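Local structure of protein BA_2500 (4GUC) at residues L8-H20 with K55-L69. The protein is of unknown function, a compact, mostly beta-stranded member of the DUF5065 family, which is grouped with the E-set (immunoglobulin-like) folds. Sequence-based numbering, arbitrary orientation.
Sequences LDTWRWQNYFLLH and KIYQLSGNENDEINL
Lys55 lies flat along one face of the Trp11 indole. The extended chain beyond CG carries CD over the six-membered ring, 3.5 Å from the centroid in a CH-pi contact, and NZ over the five-membered ring as a cation-pi partner. From there NZ reaches Asp9 OD1 at 2.7 Å, a salt bridge on the syn side but 30° out of the carboxylate plane. Tyr57 also meets Asp9 head-on, ring and carboxylate planes 77° apart, and its OH donates to Asp9 OD2 at 2.7 Å from above the carboxylate. OD2 also accepts from Trp11 N, closing an Asx turn, and, in the Gln14 conformer described, from Gln14 NE2 on its anti lone pair. Three donors then grip one oxygen, and with the lysine they probably favour the charged carboxylate. In this conformer the bend at chi2 (-71°) lets NE2 donate to Trp11 O as well, both acceptors near the amide plane.

Farther along, Gln14 O takes the backbone N-H of Asn68 and Leu69. Asn68 OD1 receives Tyr16 N at 2.9 Å on a lone pair, while Asn15, the N-cap, accepts from Leu18 N through OD1 and gives ND2 to Glu66 O.

The contact fastens the N-terminal segment and the start of helix 16-22 to strand 53-59 and the loop leading into strand 69-76, whose Arg71 also pairs with Asp9; Trp11 and Leu19 reach Val103 of strand 98-106.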
loop_
_atom_site.group_PDB
_atom_site.type_symbol
_atom_site.label_atom_id
_atom_site.label_comp_id
_atom_site.label_asym_id
_atom_site.label_seq_id
_atom_site.Cartn_x
_atom_site.Cartn_y
_atom_site.Cartn_z
ATOM N N LEU A 8 8.976 -2.854 -12.653
ATOM C CA LEU A 8 7.665 -3.221 -13.146
ATOM C C LEU A 8 6.776 -3.780 -12.050
ATOM O O LEU A 8 7.287 -4.239 -11.042
ATOM C CB LEU A 8 7.823 -4.219 -14.263
ATOM C CG LEU A 8 8.731 -3.789 -15.429
ATOM C CD1 LEU A 8 8.776 -4.903 -16.489
ATOM C CD2 LEU A 8 8.235 -2.487 -16.016
ATOM N N ASP A 9 5.446 -3.728 -12.252
ATOM C CA ASP A 9 4.512 -4.231 -11.257
ATOM C C ASP A 9 3.313 -4.853 -11.998
ATOM O O ASP A 9 2.975 -4.397 -13.091
ATOM C CB ASP A 9 4.023 -3.088 -10.370
ATOM C CG ASP A 9 3.249 -3.596 -9.150
ATOM O OD1 ASP A 9 3.925 -4.069 -8.187
ATOM O OD2 ASP A 9 1.997 -3.481 -9.128
ATOM N N THR A 10 2.669 -5.856 -11.400
ATOM C CA THR A 10 1.554 -6.565 -12.030
ATOM C C THR A 10 0.126 -6.188 -11.636
ATOM O O THR A 10 -0.854 -6.628 -12.266
ATOM C CB THR A 10 1.636 -8.096 -11.686
ATOM O OG1 THR A 10 1.534 -8.293 -10.269
ATOM C CG2 THR A 10 2.913 -8.724 -12.178
ATOM N N TRP A 11 -0.012 -5.363 -10.611
ATOM C CA TRP A 11 -1.343 -4.994 -10.117
ATOM C C TRP A 11 -2.103 -4.130 -11.119
ATOM O O TRP A 11 -1.524 -3.431 -11.941
ATOM C CB TRP A 11 -1.243 -4.491 -8.690
ATOM C CG TRP A 11 -0.989 -5.615 -7.714
ATOM C CD1 TRP A 11 -0.536 -6.887 -7.970
ATOM C CD2 TRP A 11 -0.983 -5.473 -6.293
ATOM N NE1 TRP A 11 -0.348 -7.572 -6.787
ATOM C CE2 TRP A 11 -0.616 -6.725 -5.740
ATOM C CE3 TRP A 11 -1.333 -4.437 -5.429
ATOM C CZ2 TRP A 11 -0.556 -6.937 -4.353
ATOM C CZ3 TRP A 11 -1.241 -4.651 -4.070
ATOM C CH2 TRP A 11 -0.868 -5.881 -3.556
ATOM N N ARG A 12 -3.418 -4.155 -11.018
ATOM C CA ARG A 12 -4.243 -3.455 -11.986
ATOM C C ARG A 12 -4.089 -1.931 -12.088
ATOM O O ARG A 12 -3.993 -1.408 -13.199
ATOM C CB ARG A 12 -5.709 -3.830 -11.766
ATOM C CG ARG A 12 -6.603 -3.403 -12.934
ATOM C CD ARG A 12 -8.037 -3.884 -12.771
ATOM N NE ARG A 12 -8.109 -5.333 -12.622
ATOM C CZ ARG A 12 -8.194 -6.203 -13.629
ATOM N NH1 ARG A 12 -8.227 -5.788 -14.884
ATOM N NH2 ARG A 12 -8.262 -7.497 -13.372
ATOM N N TRP A 13 -4.049 -1.234 -10.960
ATOM C CA TRP A 13 -3.952 0.229 -10.957
ATOM C C TRP A 13 -2.546 0.710 -10.628
ATOM O O TRP A 13 -2.076 0.565 -9.495
ATOM C CB TRP A 13 -4.955 0.779 -9.948
ATOM C CG TRP A 13 -6.321 0.208 -10.114
ATOM C CD1 TRP A 13 -6.996 -0.576 -9.219
ATOM C CD2 TRP A 13 -7.144 0.285 -11.282
ATOM N NE1 TRP A 13 -8.216 -0.934 -9.737
ATOM C CE2 TRP A 13 -8.326 -0.422 -11.005
ATOM C CE3 TRP A 13 -7.010 0.916 -12.527
ATOM C CZ2 TRP A 13 -9.365 -0.531 -11.937
ATOM C CZ3 TRP A 13 -8.046 0.817 -13.456
ATOM C CH2 TRP A 13 -9.207 0.092 -13.156
ATOM N N GLN A 14 -1.895 1.355 -11.591
ATOM C CA GLN A 14 -0.531 1.845 -11.384
ATOM C C GLN A 14 -0.462 3.356 -11.508
ATOM O O GLN A 14 0.602 3.925 -11.704
ATOM C CB GLN A 14 0.409 1.232 -12.415
ATOM C CG GLN A 14 0.391 -0.286 -12.490
ATOM C CD GLN A 14 0.999 -0.944 -11.319
ATOM O OE1 GLN A 14 1.894 -0.403 -10.675
ATOM N NE2 GLN A 14 0.556 -2.155 -11.048
ATOM N N ASN A 15 -1.625 3.986 -11.460
ATOM C CA ASN A 15 -1.745 5.422 -11.507
ATOM C C ASN A 15 -2.647 5.815 -10.332
ATOM O O ASN A 15 -3.701 5.200 -10.154
ATOM C CB ASN A 15 -2.345 5.774 -12.877
ATOM C CG ASN A 15 -2.659 7.180 -13.012
ATOM O OD1 ASN A 15 -3.721 7.608 -12.533
ATOM N ND2 ASN A 15 -1.852 7.905 -13.773
ATOM N N TYR A 16 -2.253 6.849 -9.573
ATOM C CA TYR A 16 -3.015 7.249 -8.387
ATOM C C TYR A 16 -4.445 7.667 -8.738
ATOM O O TYR A 16 -5.379 7.305 -8.034
ATOM C CB TYR A 16 -2.304 8.270 -7.506
ATOM C CG TYR A 16 -2.990 8.436 -6.178
ATOM C CD1 TYR A 16 -2.679 7.592 -5.108
ATOM C CD2 TYR A 16 -3.970 9.391 -5.984
ATOM C CE1 TYR A 16 -3.315 7.707 -3.892
ATOM C CE2 TYR A 16 -4.598 9.510 -4.783
ATOM C CZ TYR A 16 -4.286 8.678 -3.727
ATOM O OH TYR A 16 -4.944 8.801 -2.501
ATOM N N PHE A 17 -4.641 8.446 -9.799
ATOM C CA PHE A 17 -5.987 8.845 -10.178
ATOM C C PHE A 17 -6.870 7.596 -10.374
ATOM O O PHE A 17 -7.993 7.520 -9.864
ATOM C CB PHE A 17 -5.999 9.685 -11.458
ATOM C CG PHE A 17 -7.373 10.129 -11.869
ATOM C CD1 PHE A 17 -7.874 11.359 -11.498
ATOM C CD2 PHE A 17 -8.196 9.296 -12.624
ATOM C CE1 PHE A 17 -9.156 11.755 -11.885
ATOM C CE2 PHE A 17 -9.466 9.685 -12.997
ATOM C CZ PHE A 17 -9.941 10.912 -12.605
ATOM N N LEU A 18 -6.364 6.596 -11.104
ATOM C CA LEU A 18 -7.157 5.400 -11.358
ATOM C C LEU A 18 -7.397 4.600 -10.099
ATOM O O LEU A 18 -8.520 4.104 -9.880
ATOM C CB LEU A 18 -6.551 4.580 -12.491
ATOM C CG LEU A 18 -6.667 5.198 -13.909
ATOM C CD1 LEU A 18 -5.922 4.303 -14.917
ATOM C CD2 LEU A 18 -8.108 5.381 -14.322
ATOM N N LEU A 19 -6.394 4.512 -9.256
ATOM C CA LEU A 19 -6.530 3.793 -7.971
ATOM C C LEU A 19 -7.626 4.454 -7.138
ATOM O O LEU A 19 -8.561 3.801 -6.654
ATOM C CB LEU A 19 -5.191 3.831 -7.210
ATOM C CG LEU A 19 -5.194 3.131 -5.846
ATOM C CD1 LEU A 19 -5.296 1.597 -6.051
ATOM C CD2 LEU A 19 -4.006 3.536 -4.998
ATOM N N HIS A 20 -7.543 5.768 -7.021
ATOM C CA HIS A 20 -8.485 6.525 -6.222
ATOM C C HIS A 20 -9.883 6.497 -6.788
ATOM O O HIS A 20 -10.842 6.724 -6.043
ATOM C CB HIS A 20 -7.878 7.935 -6.070
ATOM C CG HIS A 20 -8.646 8.909 -5.253
ATOM N ND1 HIS A 20 -8.966 8.684 -3.937
ATOM C CD2 HIS A 20 -8.955 10.203 -5.503
ATOM C CE1 HIS A 20 -9.544 9.760 -3.439
ATOM N NE2 HIS A 20 -9.537 10.704 -4.363
ATOM N N LYS A 55 1.055 -3.773 -0.653
ATOM C CA LYS A 55 2.214 -3.139 -1.212
ATOM C C LYS A 55 2.202 -1.660 -0.853
ATOM O O LYS A 55 1.132 -1.044 -0.750
ATOM C CB LYS A 55 2.207 -3.227 -2.747
ATOM C CG LYS A 55 2.555 -4.572 -3.339
ATOM C CD LYS A 55 2.398 -4.638 -4.841
ATOM C CE LYS A 55 2.770 -5.991 -5.380
ATOM N NZ LYS A 55 2.504 -5.960 -6.861
ATOM N N ILE A 56 3.388 -1.110 -0.618
ATOM C CA ILE A 56 3.614 0.297 -0.399
ATOM C C ILE A 56 4.240 0.827 -1.709
ATOM O O ILE A 56 5.285 0.330 -2.135
ATOM C CB ILE A 56 4.527 0.614 0.799
ATOM C CG1 ILE A 56 3.894 0.098 2.110
ATOM C CG2 ILE A 56 4.788 2.115 0.863
ATOM C CD1 ILE A 56 4.699 0.376 3.375
ATOM N N TYR A 57 3.560 1.769 -2.354
ATOM C CA TYR A 57 4.043 2.406 -3.559
ATOM C C TYR A 57 4.349 3.877 -3.307
ATOM O O TYR A 57 3.679 4.544 -2.517
ATOM C CB TYR A 57 2.965 2.428 -4.644
ATOM C CG TYR A 57 2.469 1.110 -5.232
ATOM C CD1 TYR A 57 3.011 0.610 -6.410
ATOM C CD2 TYR A 57 1.408 0.410 -4.677
ATOM C CE1 TYR A 57 2.533 -0.560 -7.000
ATOM C CE2 TYR A 57 0.932 -0.754 -5.249
ATOM C CZ TYR A 57 1.474 -1.229 -6.420
ATOM O OH TYR A 57 0.916 -2.364 -6.945
ATOM N N GLN A 58 5.354 4.403 -4.004
ATOM C CA GLN A 58 5.667 5.806 -3.960
ATOM C C GLN A 58 4.925 6.458 -5.146
ATOM O O GLN A 58 4.834 5.897 -6.239
ATOM C CB GLN A 58 7.170 6.049 -4.138
ATOM C CG GLN A 58 7.550 7.498 -4.044
ATOM C CD GLN A 58 8.994 7.754 -4.432
ATOM O OE1 GLN A 58 9.249 8.071 -5.594
ATOM N NE2 GLN A 58 9.918 7.488 -3.544
ATOM N N LEU A 59 4.370 7.646 -4.922
ATOM C CA LEU A 59 3.666 8.396 -5.963
ATOM C C LEU A 59 4.667 9.443 -6.496
ATOM O O LEU A 59 5.027 10.388 -5.765
ATOM C CB LEU A 59 2.392 9.051 -5.389
ATOM C CG LEU A 59 1.568 9.947 -6.331
ATOM C CD1 LEU A 59 1.211 9.281 -7.613
ATOM C CD2 LEU A 59 0.306 10.439 -5.649
ATOM N N SER A 60 5.089 9.304 -7.754
ATOM C CA SER A 60 6.032 10.234 -8.326
ATOM C C SER A 60 6.018 10.104 -9.825
ATOM O O SER A 60 5.663 9.071 -10.385
ATOM C CB SER A 60 7.425 10.037 -7.747
ATOM O OG SER A 60 7.935 8.755 -8.015
ATOM N N GLY A 61 6.411 11.179 -10.482
ATOM C CA GLY A 61 6.442 11.196 -11.926
ATOM C C GLY A 61 5.741 12.419 -12.473
ATOM O O GLY A 61 5.174 13.230 -11.741
ATOM N N ASN A 62 5.784 12.536 -13.783
ATOM C CA ASN A 62 5.187 13.637 -14.454
ATOM C C ASN A 62 3.691 13.386 -14.582
ATOM O O ASN A 62 3.249 12.259 -14.661
ATOM C CB ASN A 62 5.783 13.751 -15.862
ATOM C CG ASN A 62 5.315 14.979 -16.583
ATOM O OD1 ASN A 62 4.448 14.882 -17.422
ATOM N ND2 ASN A 62 5.810 16.159 -16.180
ATOM N N GLU A 63 2.912 14.460 -14.598
ATOM C CA GLU A 63 1.473 14.385 -14.761
ATOM C C GLU A 63 1.018 13.705 -16.065
ATOM O O GLU A 63 -0.125 13.285 -16.190
ATOM C CB GLU A 63 0.821 15.772 -14.684
ATOM C CG GLU A 63 1.301 16.805 -15.665
ATOM C CD GLU A 63 2.649 17.451 -15.322
ATOM O OE1 GLU A 63 3.185 17.135 -14.228
ATOM O OE2 GLU A 63 3.123 18.302 -16.090
ATOM N N ASN A 64 1.902 13.601 -17.038
ATOM C CA ASN A 64 1.563 12.952 -18.302
ATOM C C ASN A 64 1.832 11.444 -18.321
ATOM O O ASN A 64 1.344 10.742 -19.238
ATOM C CB ASN A 64 2.343 13.614 -19.412
ATOM C CG ASN A 64 1.845 14.978 -19.675
ATOM O OD1 ASN A 64 0.756 15.148 -20.235
ATOM N ND2 ASN A 64 2.639 15.972 -19.329
ATOM N N ASP A 65 2.552 10.968 -17.313
ATOM C CA ASP A 65 2.908 9.549 -17.248
ATOM C C ASP A 65 1.716 8.650 -16.929
ATOM O O ASP A 65 0.955 8.933 -16.007
ATOM C CB ASP A 65 3.984 9.301 -16.175
ATOM C CG ASP A 65 5.318 9.977 -16.472
ATOM O OD1 ASP A 65 5.513 10.465 -17.613
ATOM O OD2 ASP A 65 6.160 9.995 -15.526
ATOM N N GLU A 66 1.535 7.570 -17.683
ATOM C CA GLU A 66 0.451 6.604 -17.418
ATOM C C GLU A 66 0.701 5.905 -16.072
ATOM O O GLU A 66 -0.238 5.638 -15.329
ATOM C CB GLU A 66 0.294 5.567 -18.541
ATOM C CG GLU A 66 -0.131 6.174 -19.883
ATOM C CD GLU A 66 -1.464 6.974 -19.865
ATOM O OE1 GLU A 66 -2.446 6.592 -19.176
ATOM O OE2 GLU A 66 -1.533 7.990 -20.597
ATOM N N ILE A 67 1.956 5.672 -15.744
ATOM C CA ILE A 67 2.371 5.011 -14.495
ATOM C C ILE A 67 3.049 5.974 -13.562
ATOM O O ILE A 67 4.070 6.569 -13.904
ATOM C CB ILE A 67 3.314 3.805 -14.768
ATOM C CG1 ILE A 67 2.567 2.736 -15.577
ATOM C CG2 ILE A 67 3.805 3.190 -13.442
ATOM C CD1 ILE A 67 3.426 1.547 -16.011
ATOM N N ASN A 68 2.412 6.228 -12.412
ATOM C CA ASN A 68 2.990 7.123 -11.402
ATOM C C ASN A 68 3.086 6.509 -9.994
ATOM O O ASN A 68 3.367 7.213 -9.033
ATOM C CB ASN A 68 2.345 8.517 -11.379
ATOM C CG ASN A 68 0.902 8.511 -10.896
ATOM O OD1 ASN A 68 0.408 7.528 -10.365
ATOM N ND2 ASN A 68 0.235 9.658 -11.026
ATOM N N LEU A 69 2.829 5.201 -9.905
ATOM C CA LEU A 69 2.947 4.421 -8.646
ATOM C C LEU A 69 4.166 3.491 -8.815
ATOM O O LEU A 69 4.254 2.792 -9.826
ATOM C CB LEU A 69 1.682 3.637 -8.348
ATOM C CG LEU A 69 0.457 4.498 -8.043
ATOM C CD1 LEU A 69 -0.761 3.604 -7.696
ATOM C CD2 LEU A 69 0.745 5.499 -6.913
HETATM O O HOH W 1 -1.804 -1.140 -7.311
HETATM O O HOH W 2 4.523 0.620 -11.179
HETATM O O HOH W 3 -2.538 10.329 -10.807
#